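Local coordinates for protein F420-reducing hydrogenase, subunit beta (PDB 4OMF) that binds FAD and an iron-sulfur cluster and, as the beta subunit of F420-reducing hydrogenase, probably passes electrons derived from hydrogen to coenzyme F420, at residues Ser11-Ser14 with Ile19-Leu22; Gly26-Gly31 with Val205-Val210; Leu33-Asp38 with Ala236-Thr241; Asp214-Val219 with Glu240-Glu245; Val219-Arg222 with Gly226-Ile229. All blocks are in the same frame, centred on the assembly; numbering follows the deposited sequence.

Overall arrangement
All five contacts lie in the half of the mixed eight-stranded sheet that ends in strand 239-243. Contact 2 is the most central: helix 28-39 meets strand 205-208 through a threonine hydroxyl and methyl set against aliphatic side chains, and both segments give backbone N-H groups to FAD. Contact 3 uses the same helix farther along, near the surface, where a tyrosine meets apolar side chains just before edge strand 239-243. That strand returns in contact 4, whose tryptophan reaches over strand 8-14, the strand used in contact 1. Contacts 1 and 5 are both short strand-to-helix turns tied by one side-chain hydrogen bond, to a carbonyl in partly buried contact 1 and to a carboxylate in buried contact 5.

Contact 1 of 5, residues Ser11-Ser14 with Ile19-Leu22; sequences SARS and IQKL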
# COMPACT_ATOMS: atom_id res chain seq x y z
N SER C 11 46.04 8.84 18.73
CA SER C 11 45.42 7.96 19.72
C SER C 11 44.91 8.84 20.87
O SER C 11 45.64 9.73 21.31
CB SER C 11 46.42 6.91 20.23
OG SER C 11 45.73 5.84 20.86
N ALA C 12 43.68 8.62 21.33
CA ALA C 12 43.13 9.51 22.35
C ALA C 12 42.20 8.82 23.34
O ALA C 12 41.64 7.75 23.08
CB ALA C 12 42.39 10.71 21.69
N ARG C 13 42.06 9.47 24.49
CA ARG C 13 41.22 8.97 25.57
C ARG C 13 40.61 10.14 26.33
O ARG C 13 41.28 11.14 26.58
CB ARG C 13 42.05 8.07 26.50
CG ARG C 13 41.35 7.55 27.75
CD ARG C 13 42.21 6.46 28.40
NE ARG C 13 41.73 6.00 29.70
CZ ARG C 13 40.73 5.15 29.89
NH1 ARG C 13 40.05 4.65 28.86
NH2 ARG C 13 40.39 4.80 31.12
N SER C 14 39.33 10.03 26.69
CA SER C 14 38.69 11.06 27.50
C SER C 14 39.41 11.17 28.85
O SER C 14 39.91 10.17 29.34
CB SER C 14 37.22 10.70 27.73
OG SER C 14 36.69 11.50 28.77
N ILE C 19 33.17 9.31 32.11
CA ILE C 19 33.05 8.89 30.73
C ILE C 19 33.93 7.65 30.51
O ILE C 19 33.52 6.71 29.84
CB ILE C 19 33.42 10.02 29.76
CG1 ILE C 19 32.34 11.11 29.84
CG2 ILE C 19 33.53 9.51 28.33
CD1 ILE C 19 32.52 12.29 28.87
N GLN C 20 35.11 7.64 31.13
CA GLN C 20 35.99 6.48 31.04
C GLN C 20 35.30 5.19 31.50
O GLN C 20 35.42 4.15 30.86
CB GLN C 20 37.25 6.70 31.87
CG GLN C 20 38.16 7.82 31.35
CD GLN C 20 39.44 7.97 32.16
OE1 GLN C 20 39.57 7.41 33.26
NE2 GLN C 20 40.39 8.73 31.63
N LYS C 21 34.54 5.28 32.58
CA LYS C 21 33.82 4.13 33.12
C LYS C 21 32.74 3.59 32.18
O LYS C 21 32.46 2.38 32.18
CB LYS C 21 33.18 4.48 34.46
CG LYS C 21 34.15 4.73 35.60
CD LYS C 21 34.56 3.44 36.29
CE LYS C 21 35.14 3.71 37.68
NZ LYS C 21 36.30 4.65 37.64
N LEU C 22 32.13 4.47 31.39
CA LEU C 22 30.96 4.09 30.61
C LEU C 22 31.30 3.76 29.16
O LEU C 22 30.56 3.04 28.48
CB LEU C 22 29.93 5.23 30.64
CG LEU C 22 29.33 5.53 32.02
CD1 LEU C 22 28.60 6.87 31.98
CD2 LEU C 22 28.38 4.42 32.45
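The one hydrogen bond between these segments runs from the side-chain amide of Gln-20 to the backbone carbonyl of Ser-14. NE2 of Gln-20 lies 2.7 Å from O of Ser-14, with an almost straight N-H...O angle of 170°. The acceptor sits nearly in the amide plane, while the donor is tilted 20° from the carbonyl plane. Gln-20 is extended beyond CG, which carries its amide from the helix back to the end of the strand.

Stacking supplies a second, less certain interaction, because Arg-13 has two conformers and the stack belongs to the one described here. In it the Gln-20 amide and the Arg-13 guanidinium lie with their planes 28° apart, and the two side chains cross at about a right angle. CD of Gln-20 is 3.5 Å from NH2 of Arg-13, and CG covers the same guanidinium face toward its rim. NH1 of this conformer donates to the carbonyl of Gly-215.

This is a tight strand-to-helix connection: strand 8-14 leads into the short helix 17-22, whose Ile-19 also approaches the FAD.

Van der Waals packing joins Ser-14 and Ile-19. With OG anti to the backbone N (chi1 166°), the serine hydroxyl lies 3.7 Å from CB of Ile-19, while CG2 of the isoleucine touches both OG and CB of Ser-14. The hydroxyl finds its polar partner in N of Asp-16.

Contact 2 of 5, residues Gly26-Gly31 with Val205-Val210; sequences GGIVTG and VSTGSV. With FAD (flavin-adenine dinucleotide), chain R.
Thr-207 meets Ile-28 and Val-29 beside the FAD diphosphate, with its hydroxyl and methyl directed at different residues. OG1 of Thr-207 lies 3.5 Å from CG1 of Ile-28, and CG2 of Thr-207 packs 3.8 Å from CG2 of Val-29. The torsion of Thr-207 explains the split: OG1 stands anti to the backbone N (chi1 -174°), leaving the methyl between N and the carbonyl carbon. Val-29 also reaches the cofactor, its CB and CG2 against the bridging O3P and its CG1 beside the adenosine ribose.

Both segments grip FAD largely through backbone N-H groups. N of Gly-27 donates to O2P of FAD at 2.9 Å, and N of Val-29 to O1P of FAD at 3.2 Å. A weak bond to the same O1P comes from the backbone of Ile-28. Thr-30 holds the other phosphate twice, through its backbone N and through OG1, 2.6 Å from O2A. The diphosphate thus sits at the amino end of helix 28-39, which Gly-27 precedes as N-cap; the helix dipole would probably favour its negative charge. At the flavin end, O2 receives N of Ser-209 and N of Val-210, the latter at 3.1 Å with an angle of 163°.

Farther out, Ser-217 OG bonds to N of Gly-26. Strand 205-208 is itself held between strands 126-132 and 217-221, with Ile-132 packing against both Val-29 and Thr-207.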
# COMPACT_ATOMS: atom_id res chain seq x y z
N GLY C 26 37.83 4.85 24.03
CA GLY C 26 38.40 6.06 24.64
C GLY C 26 37.36 7.08 25.11
O GLY C 26 37.70 8.07 25.75
N GLY C 27 36.09 6.85 24.79
CA GLY C 27 35.06 7.80 25.16
C GLY C 27 35.11 9.04 24.29
O GLY C 27 34.76 10.14 24.73
N ILE C 28 35.54 8.87 23.05
CA ILE C 28 35.68 9.99 22.15
C ILE C 28 34.30 10.52 21.74
O ILE C 28 34.08 11.73 21.68
CB ILE C 28 36.48 9.60 20.89
CG1 ILE C 28 37.81 8.96 21.28
CG2 ILE C 28 36.68 10.81 19.98
CD1 ILE C 28 38.71 9.79 22.20
N VAL C 29 33.36 9.62 21.47
CA VAL C 29 32.07 10.08 21.02
C VAL C 29 31.34 10.82 22.13
O VAL C 29 30.89 11.96 21.94
CB VAL C 29 31.18 8.94 20.52
CG1 VAL C 29 29.83 9.50 20.04
CG2 VAL C 29 31.90 8.21 19.39
N THR C 30 31.25 10.19 23.29
CA THR C 30 30.52 10.81 24.40
C THR C 30 31.21 12.11 24.86
O THR C 30 30.56 13.13 25.09
CB THR C 30 30.38 9.85 25.60
OG1 THR C 30 29.61 8.70 25.21
CG2 THR C 30 29.70 10.56 26.77
N GLY C 31 32.53 12.07 24.98
CA GLY C 31 33.32 13.23 25.37
C GLY C 31 33.20 14.39 24.39
O GLY C 31 33.09 15.55 24.80
N VAL C 205 34.77 13.85 12.05
CA VAL C 205 35.82 13.18 12.84
C VAL C 205 35.40 11.73 12.90
O VAL C 205 34.22 11.47 13.12
CB VAL C 205 35.90 13.69 14.30
CG1 VAL C 205 37.18 13.21 14.97
CG2 VAL C 205 35.77 15.16 14.38
N SER C 206 36.34 10.81 12.74
CA SER C 206 36.01 9.38 12.78
C SER C 206 36.79 8.69 13.90
O SER C 206 37.95 9.01 14.14
CB SER C 206 36.33 8.71 11.44
OG SER C 206 35.74 9.40 10.34
N THR C 207 36.17 7.74 14.60
CA THR C 207 36.88 7.12 15.71
C THR C 207 36.51 5.64 15.87
O THR C 207 35.42 5.21 15.49
CB THR C 207 36.62 7.94 17.03
OG1 THR C 207 37.41 7.43 18.11
CG2 THR C 207 35.15 7.91 17.41
N GLY C 208 37.45 4.87 16.41
CA GLY C 208 37.25 3.45 16.65
C GLY C 208 38.35 2.93 17.55
O GLY C 208 39.22 3.69 17.97
N SER C 209 38.32 1.64 17.84
CA SER C 209 39.31 1.07 18.74
C SER C 209 40.56 0.63 18.00
O SER C 209 41.66 0.66 18.55
CB SER C 209 38.74 -0.14 19.50
OG SER C 209 38.31 -1.14 18.59
N VAL C 210 40.38 0.19 16.76
CA VAL C 210 41.49 -0.43 16.02
C VAL C 210 42.68 0.50 15.84
O VAL C 210 42.53 1.64 15.41
CB VAL C 210 41.01 -0.94 14.66
CG1 VAL C 210 42.19 -1.43 13.82
CG2 VAL C 210 39.99 -2.06 14.87
PA FAD R . 31.32 5.98 23.62
O1A FAD R . 31.27 4.59 24.19
O2A FAD R . 31.61 7.20 24.44
O5B FAD R . 29.92 6.24 22.89
C5B FAD R . 29.55 5.27 21.90
C4B FAD R . 28.56 5.94 20.95
O4B FAD R . 28.21 5.02 19.91
C3B FAD R . 27.29 6.32 21.69
O3B FAD R . 26.90 7.68 21.42
C2B FAD R . 26.25 5.37 21.10
O2B FAD R . 24.97 6.01 21.02
C1B FAD R . 26.81 5.04 19.73
N9A FAD R . 26.33 3.71 19.30
C8A FAD R . 26.45 2.57 20.00
N7A FAD R . 25.92 1.53 19.31
C5A FAD R . 25.47 2.04 18.13
C6A FAD R . 24.78 1.49 16.94
N6A FAD R . 24.45 0.17 16.86
N1A FAD R . 24.49 2.34 15.95
C2A FAD R . 24.77 3.66 16.02
N3A FAD R . 25.39 4.24 17.08
C4A FAD R . 25.75 3.47 18.14
N1 FAD R . 35.20 -0.04 16.03
C2 FAD R . 36.32 -0.42 15.30
O2 FAD R . 37.44 -0.03 15.67
N3 FAD R . 36.16 -1.26 14.20
C4 FAD R . 34.90 -1.67 13.81
O4 FAD R . 34.80 -2.40 12.79
C4X FAD R . 33.93 -1.85 14.86
N5 FAD R . 32.62 -2.41 14.43
C5X FAD R . 31.49 -1.57 14.84
C6 FAD R . 30.23 -2.03 14.40
C7 FAD R . 29.07 -1.45 14.91
C7M FAD R . 27.70 -1.92 14.43
C8 FAD R . 29.18 -0.43 15.85
C8M FAD R . 28.00 0.28 16.48
C9 FAD R . 30.44 0.02 16.31
C9A FAD R . 31.61 -0.61 15.87
N10 FAD R . 32.88 -0.10 16.24
C10 FAD R . 34.04 -0.76 15.88
C1' FAD R . 33.06 1.17 16.97
C2' FAD R . 33.19 1.02 18.46
O2' FAD R . 32.75 -0.16 18.96
C3' FAD R . 32.86 2.14 19.14
O3' FAD R . 31.53 2.40 19.15
C4' FAD R . 33.74 3.36 18.90
O4' FAD R . 35.14 3.07 19.10
C5' FAD R . 33.31 4.53 19.80
O5' FAD R . 33.74 4.30 21.13
P FAD R . 33.84 5.50 22.19
O1P FAD R . 34.59 6.62 21.51
O2P FAD R . 34.36 4.98 23.49
O3P FAD R . 32.28 5.97 22.31

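Contact 3 of 5, residues Leu33-Asp38 with Ala236-Thr241; sequences LAYALD and AGLFET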
# COMPACT_ATOMS: atom_id res chain seq x y z
N LEU C 33 30.78 14.96 21.97
CA LEU C 33 29.41 15.46 21.92
C LEU C 33 29.11 16.25 23.18
O LEU C 33 28.43 17.28 23.14
CB LEU C 33 28.39 14.31 21.75
CG LEU C 33 28.44 13.63 20.38
CD1 LEU C 33 27.53 12.40 20.36
CD2 LEU C 33 28.09 14.59 19.27
N ALA C 34 29.63 15.78 24.30
CA ALA C 34 29.39 16.48 25.57
C ALA C 34 30.07 17.84 25.57
O ALA C 34 29.52 18.83 26.06
CB ALA C 34 29.88 15.65 26.76
N TYR C 35 31.27 17.90 25.00
CA TYR C 35 32.00 19.16 24.93
C TYR C 35 31.26 20.14 24.02
O TYR C 35 31.09 21.32 24.37
CB TYR C 35 33.42 18.93 24.41
CG TYR C 35 34.12 20.22 24.12
CD1 TYR C 35 34.57 21.02 25.16
CD2 TYR C 35 34.32 20.65 22.81
CE1 TYR C 35 35.21 22.21 24.92
CE2 TYR C 35 34.96 21.86 22.56
CZ TYR C 35 35.40 22.63 23.62
OH TYR C 35 36.04 23.82 23.41
N ALA C 36 30.86 19.66 22.85
CA ALA C 36 30.13 20.49 21.88
C ALA C 36 28.83 21.02 22.47
O ALA C 36 28.46 22.19 22.27
CB ALA C 36 29.86 19.71 20.60
N LEU C 37 28.12 20.16 23.21
CA LEU C 37 26.88 20.57 23.88
C LEU C 37 27.15 21.66 24.93
O LEU C 37 26.50 22.71 24.93
CB LEU C 37 26.21 19.35 24.53
CG LEU C 37 24.87 19.57 25.21
CD1 LEU C 37 23.82 20.04 24.20
CD2 LEU C 37 24.41 18.30 25.90
N ASP C 38 28.14 21.43 25.80
CA ASP C 38 28.47 22.40 26.83
C ASP C 38 28.94 23.73 26.26
O ASP C 38 28.70 24.78 26.86
CB ASP C 38 29.54 21.85 27.77
CG ASP C 38 29.88 22.80 28.90
OD1 ASP C 38 29.03 23.00 29.80
OD2 ASP C 38 31.01 23.34 28.91
N ALA C 236 41.19 22.11 25.71
CA ALA C 236 40.46 22.35 26.95
C ALA C 236 40.71 21.24 27.98
O ALA C 236 40.19 21.28 29.08
CB ALA C 236 38.99 22.49 26.66
N GLY C 237 41.52 20.26 27.60
CA GLY C 237 41.97 19.23 28.53
C GLY C 237 40.94 18.12 28.73
O GLY C 237 40.99 17.40 29.73
N LEU C 238 40.03 17.99 27.78
CA LEU C 238 39.01 16.95 27.84
C LEU C 238 39.47 15.64 27.20
O LEU C 238 38.85 14.60 27.40
CB LEU C 238 37.73 17.43 27.19
CG LEU C 238 36.96 18.54 27.93
CD1 LEU C 238 35.63 18.69 27.26
CD2 LEU C 238 36.77 18.21 29.39
N PHE C 239 40.55 15.71 26.42
CA PHE C 239 41.19 14.50 25.88
C PHE C 239 42.70 14.54 26.07
O PHE C 239 43.32 15.60 26.01
CB PHE C 239 40.89 14.31 24.39
CG PHE C 239 39.44 14.09 24.08
CD1 PHE C 239 38.69 15.10 23.52
CD2 PHE C 239 38.84 12.88 24.36
CE1 PHE C 239 37.35 14.91 23.23
CE2 PHE C 239 37.51 12.68 24.07
CZ PHE C 239 36.76 13.70 23.52
N GLU C 240 43.26 13.36 26.32
CA GLU C 240 44.69 13.11 26.27
C GLU C 240 44.97 12.46 24.92
O GLU C 240 44.21 11.59 24.49
CB GLU C 240 45.12 12.18 27.43
CG GLU C 240 46.62 11.92 27.57
CD GLU C 240 46.93 10.81 28.58
OE1 GLU C 240 45.99 10.35 29.29
OE2 GLU C 240 48.11 10.37 28.65
N THR C 241 46.03 12.89 24.22
CA THR C 241 46.34 12.31 22.91
C THR C 241 47.81 11.91 22.77
O THR C 241 48.69 12.49 23.41
CB THR C 241 46.01 13.30 21.74
OG1 THR C 241 46.95 14.38 21.72
CG2 THR C 241 44.62 13.84 21.89
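The backbones of residues 33-38 of helix 28-39 and of the turn into strand 239-243 stay well apart, their nearest CA atoms, those of Tyr-35 and Leu-238, being 7.9 Å from each other. Side chains bridge this gap. CD1 of Leu-238 presses obliquely on the Tyr-35 ring, 3.3 Å from its CD1, and the same methyl lies 3.6 Å from CB of the tyrosine. One leucine branch therefore fills the angle between the root of the side chain and the near part of the ring. The two side chains cross at about a right angle. Tyr-35 has CG anti to its backbone N (chi1 171°), a torsion that swings the ring out from the helix toward the turn.

Farther along the ring, CB of Ala-236 makes a looser apolar contact, 4.2 Å from CE1 of Tyr-35. The phenol oxygen is hydrogen-bonded to NE2 of Gln-232, giving this otherwise apolar side chain a polar hold at its far end.

Gly-237 ends the preceding helix in a Schellman motif (phi 82°), and the residues before and after it both point toward Tyr-35. The contact joins helix 28-39 to the link between helix 224-235 and edge strand 239-243: Ala-233 of helix 224-235 also packs on Tyr-35, while Phe-239 at the start of strand 239-243 packs on Ile-28 and Leu-32 of helix 28-39.

Contact 4 of 5, residues Asp214-Val219 with Glu240-Glu245; sequences DGWSTV and ETKPIE
The indole of Trp-216 has the Lys-242 chain over one face and the Glu-240 carboxylate at its edge. Its far corner, CH2, takes the closest approaches of both: CE of Lys-242 at 3.6 Å and CD of Glu-240 at 3.5 Å. These residues lie at the margin of the mixed sheet, where strands 217-221 and 239-243 flank strand 8-14 without being paired to each other, and the tryptophan reaches across that middle strand.

Lys-242 is extended beyond CG and crosses the indole at about a right angle; its CD and CE lie over the outer rim of the six-membered ring. The carboxylate of Glu-240 is turned 70° from the indole plane, with OE2 lying in that plane at the edge, 3.6 Å from CH2 of Trp-216. Such an edge-on approach brings the carboxylate to the weakly positive ring hydrogens, which is probably mildly favourable. CZ3 of Trp-216 also lies near the backbone, 3.7 Å from O of Glu-240. The tryptophan also packs on Ser-11 and Arg-13 of strand 8-14.

A separate, more deeply buried touch follows toward the other end of the segments. Thr-218 has its hydroxyl engaged with the carbonyl of Val-210 and with Ser-212 OG. Ile-244, its CG1 anti to the backbone N (chi1 -162°), sends CD1 across the threonine, where it lies 3.9 Å from both CG2 and OG1 of Thr-218.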
# COMPACT_ATOMS: atom_id res chain seq x y z
N ASP C 214 43.78 -0.90 24.61
CA ASP C 214 42.50 -0.94 25.31
C ASP C 214 42.24 0.34 26.09
O ASP C 214 43.10 0.82 26.83
CB ASP C 214 42.45 -2.14 26.26
CG ASP C 214 42.28 -3.46 25.51
OD1 ASP C 214 41.42 -3.52 24.61
OD2 ASP C 214 43.02 -4.42 25.82
N GLY C 215 41.05 0.91 25.92
CA GLY C 215 40.68 2.11 26.65
C GLY C 215 41.10 3.37 25.93
O GLY C 215 40.91 4.49 26.43
N TRP C 216 41.68 3.19 24.75
CA TRP C 216 42.08 4.31 23.90
C TRP C 216 41.43 4.17 22.55
O TRP C 216 40.94 3.09 22.18
CB TRP C 216 43.60 4.37 23.74
CG TRP C 216 44.33 4.76 24.97
CD1 TRP C 216 44.56 3.98 26.07
CD2 TRP C 216 44.94 6.02 25.24
NE1 TRP C 216 45.28 4.68 27.00
CE2 TRP C 216 45.52 5.94 26.52
CE3 TRP C 216 45.04 7.22 24.52
CZ2 TRP C 216 46.21 7.01 27.10
CZ3 TRP C 216 45.72 8.29 25.10
CH2 TRP C 216 46.30 8.17 26.37
N SER C 217 41.41 5.27 21.80
CA SER C 217 40.76 5.29 20.47
C SER C 217 41.66 5.90 19.42
O SER C 217 42.42 6.82 19.71
CB SER C 217 39.47 6.10 20.50
OG SER C 217 38.48 5.50 21.30
N THR C 218 41.53 5.42 18.18
CA THR C 218 42.20 6.01 17.03
C THR C 218 41.27 7.05 16.41
O THR C 218 40.16 6.71 15.97
CB THR C 218 42.60 4.95 16.01
OG1 THR C 218 43.41 3.95 16.65
CG2 THR C 218 43.35 5.57 14.85
N VAL C 219 41.71 8.30 16.42
CA VAL C 219 40.85 9.44 16.06
C VAL C 219 41.36 10.13 14.80
O VAL C 219 42.46 10.66 14.78
CB VAL C 219 40.81 10.49 17.20
CG1 VAL C 219 39.90 11.66 16.83
CG2 VAL C 219 40.34 9.85 18.50
N GLU C 240 43.26 13.36 26.32
CA GLU C 240 44.69 13.11 26.27
C GLU C 240 44.97 12.46 24.92
O GLU C 240 44.21 11.59 24.49
CB GLU C 240 45.12 12.18 27.43
CG GLU C 240 46.62 11.92 27.57
CD GLU C 240 46.93 10.81 28.58
OE1 GLU C 240 45.99 10.35 29.29
OE2 GLU C 240 48.11 10.37 28.65
N THR C 241 46.03 12.89 24.22
CA THR C 241 46.34 12.31 22.91
C THR C 241 47.81 11.91 22.77
O THR C 241 48.69 12.49 23.41
CB THR C 241 46.01 13.30 21.74
OG1 THR C 241 46.95 14.38 21.72
CG2 THR C 241 44.62 13.84 21.89
N LYS C 242 48.06 10.92 21.91
CA LYS C 242 49.40 10.50 21.52
C LYS C 242 49.47 10.40 20.00
O LYS C 242 48.50 9.97 19.37
CB LYS C 242 49.76 9.15 22.16
CG LYS C 242 49.45 9.03 23.66
CD LYS C 242 49.82 7.65 24.25
CE LYS C 242 49.80 7.70 25.78
NZ LYS C 242 50.14 6.40 26.43
N PRO C 243 50.61 10.79 19.39
CA PRO C 243 50.79 10.52 17.95
C PRO C 243 50.55 9.05 17.65
O PRO C 243 51.02 8.18 18.39
CB PRO C 243 52.25 10.92 17.70
CG PRO C 243 52.54 11.94 18.74
CD PRO C 243 51.77 11.50 19.96
N ILE C 244 49.80 8.76 16.59
CA ILE C 244 49.44 7.39 16.27
C ILE C 244 50.69 6.55 15.91
O ILE C 244 50.68 5.33 16.08
CB ILE C 244 48.40 7.33 15.12
CG1 ILE C 244 47.70 5.97 15.10
CG2 ILE C 244 49.03 7.66 13.78
CD1 ILE C 244 46.91 5.65 16.37
N GLU C 245 51.76 7.19 15.46
CA GLU C 245 52.97 6.46 15.08
C GLU C 245 53.68 5.88 16.31
O GLU C 245 54.50 4.97 16.19
CB GLU C 245 53.94 7.35 14.29
CG GLU C 245 55.00 8.04 15.14
CD GLU C 245 56.44 7.57 14.84
OE1 GLU C 245 57.33 7.78 15.69
OE2 GLU C 245 56.68 6.99 13.75

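Contact 5 of 5, residues Val219-Arg222 with Gly226-Ile229; sequences VITR and GDSI
A single side-chain hydrogen bond, between Thr-221 and Asp-227, ties the end of strand 217-221 to the first turn of helix 224-235. It is a local strand-to-helix connection and a buried one, with the CA atoms of the two residues 4.9 Å apart. Thr-221 OG1 donates to OD1 of Asp-227 at 2.8 Å, using the anti lone pair of that oxygen, the one directed away from OD2.

The threonine torsion explains both of its contacts. OG1 stands between the backbone N and the carbonyl carbon (chi1 53°), from where it reaches the carboxylate, while CG2 is left to lie along the helix backbone, 3.8 Å from CA of Asp-227 and 4.0 Å from O of Gly-226. On the helix side, CG of Asp-227 is anti to the backbone N (chi1 -171°), which brings OD1 to the threonine hydroxyl. The two CB atoms, of Thr-221 and Asp-227, pack 3.8 Å apart, and the side chains cross obliquely at close range. Gly-226 brings the helix backbone close to the strand, and its N is hydrogen-bonded, as donor, to OG1 of Thr-223.

Around this pair, Phe-230 of the same helix and Val-205 of the neighbouring strand pack on Thr-221. The next residue, Arg-222, has its CB pointing away from the helix, and its guanidinium bonds to Ser-206 OG and to the carbonyls of Leu-3, Thr-5 and Val-199.

OD1 of Asp-227 is also in a salt bridge with NZ of Lys-231, one helical turn on. Sharing that oxygen between a hydroxyl and an ammonium group would probably stabilise the ionised carboxylate and limit its rotation.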
# COMPACT_ATOMS: atom_id res chain seq x y z
N VAL C 219 41.71 8.30 16.42
CA VAL C 219 40.85 9.44 16.06
C VAL C 219 41.36 10.13 14.80
O VAL C 219 42.46 10.66 14.78
CB VAL C 219 40.81 10.49 17.20
CG1 VAL C 219 39.90 11.66 16.83
CG2 VAL C 219 40.34 9.85 18.50
N ILE C 220 40.53 10.12 13.77
CA ILE C 220 40.88 10.69 12.48
C ILE C 220 40.08 11.96 12.27
O ILE C 220 38.85 11.89 12.14
CB ILE C 220 40.56 9.69 11.35
CG1 ILE C 220 41.38 8.41 11.50
CG2 ILE C 220 40.82 10.33 9.99
CD1 ILE C 220 40.88 7.28 10.61
N THR C 221 40.73 13.13 12.26
CA THR C 221 39.99 14.36 11.97
C THR C 221 40.01 14.59 10.46
O THR C 221 41.01 14.31 9.81
CB THR C 221 40.56 15.61 12.71
OG1 THR C 221 41.95 15.73 12.44
CG2 THR C 221 40.36 15.47 14.21
N ARG C 222 38.91 15.09 9.90
CA ARG C 222 38.78 15.17 8.46
C ARG C 222 38.37 16.56 7.95
O ARG C 222 39.08 17.15 7.12
CB ARG C 222 37.76 14.12 7.96
CG ARG C 222 38.04 12.68 8.39
CD ARG C 222 37.09 11.68 7.70
NE ARG C 222 37.36 10.29 8.12
CZ ARG C 222 38.27 9.50 7.54
NH1 ARG C 222 39.01 9.94 6.52
NH2 ARG C 222 38.43 8.26 7.99
N GLY C 226 35.40 19.17 12.02
CA GLY C 226 35.88 18.04 12.79
C GLY C 226 37.19 18.29 13.49
O GLY C 226 37.35 18.06 14.70
N ASP C 227 38.16 18.77 12.72
CA ASP C 227 39.48 19.03 13.26
C ASP C 227 39.42 20.13 14.31
O ASP C 227 40.02 20.02 15.38
CB ASP C 227 40.44 19.39 12.12
CG ASP C 227 41.88 19.47 12.57
OD1 ASP C 227 42.49 18.43 12.90
OD2 ASP C 227 42.42 20.59 12.58
N SER C 228 38.67 21.19 14.03
CA SER C 228 38.70 22.35 14.91
C SER C 228 37.99 22.04 16.22
O SER C 228 38.45 22.43 17.28
CB SER C 228 38.09 23.57 14.23
OG SER C 228 36.78 23.79 14.67
N ILE C 229 36.86 21.33 16.16
CA ILE C 229 36.13 21.00 17.38
C ILE C 229 36.91 20.01 18.25
O ILE C 229 36.97 20.17 19.46
CB ILE C 229 34.72 20.42 17.06
CG1 ILE C 229 33.85 21.47 16.35
CG2 ILE C 229 34.04 19.95 18.33
CD1 ILE C 229 32.47 20.97 15.92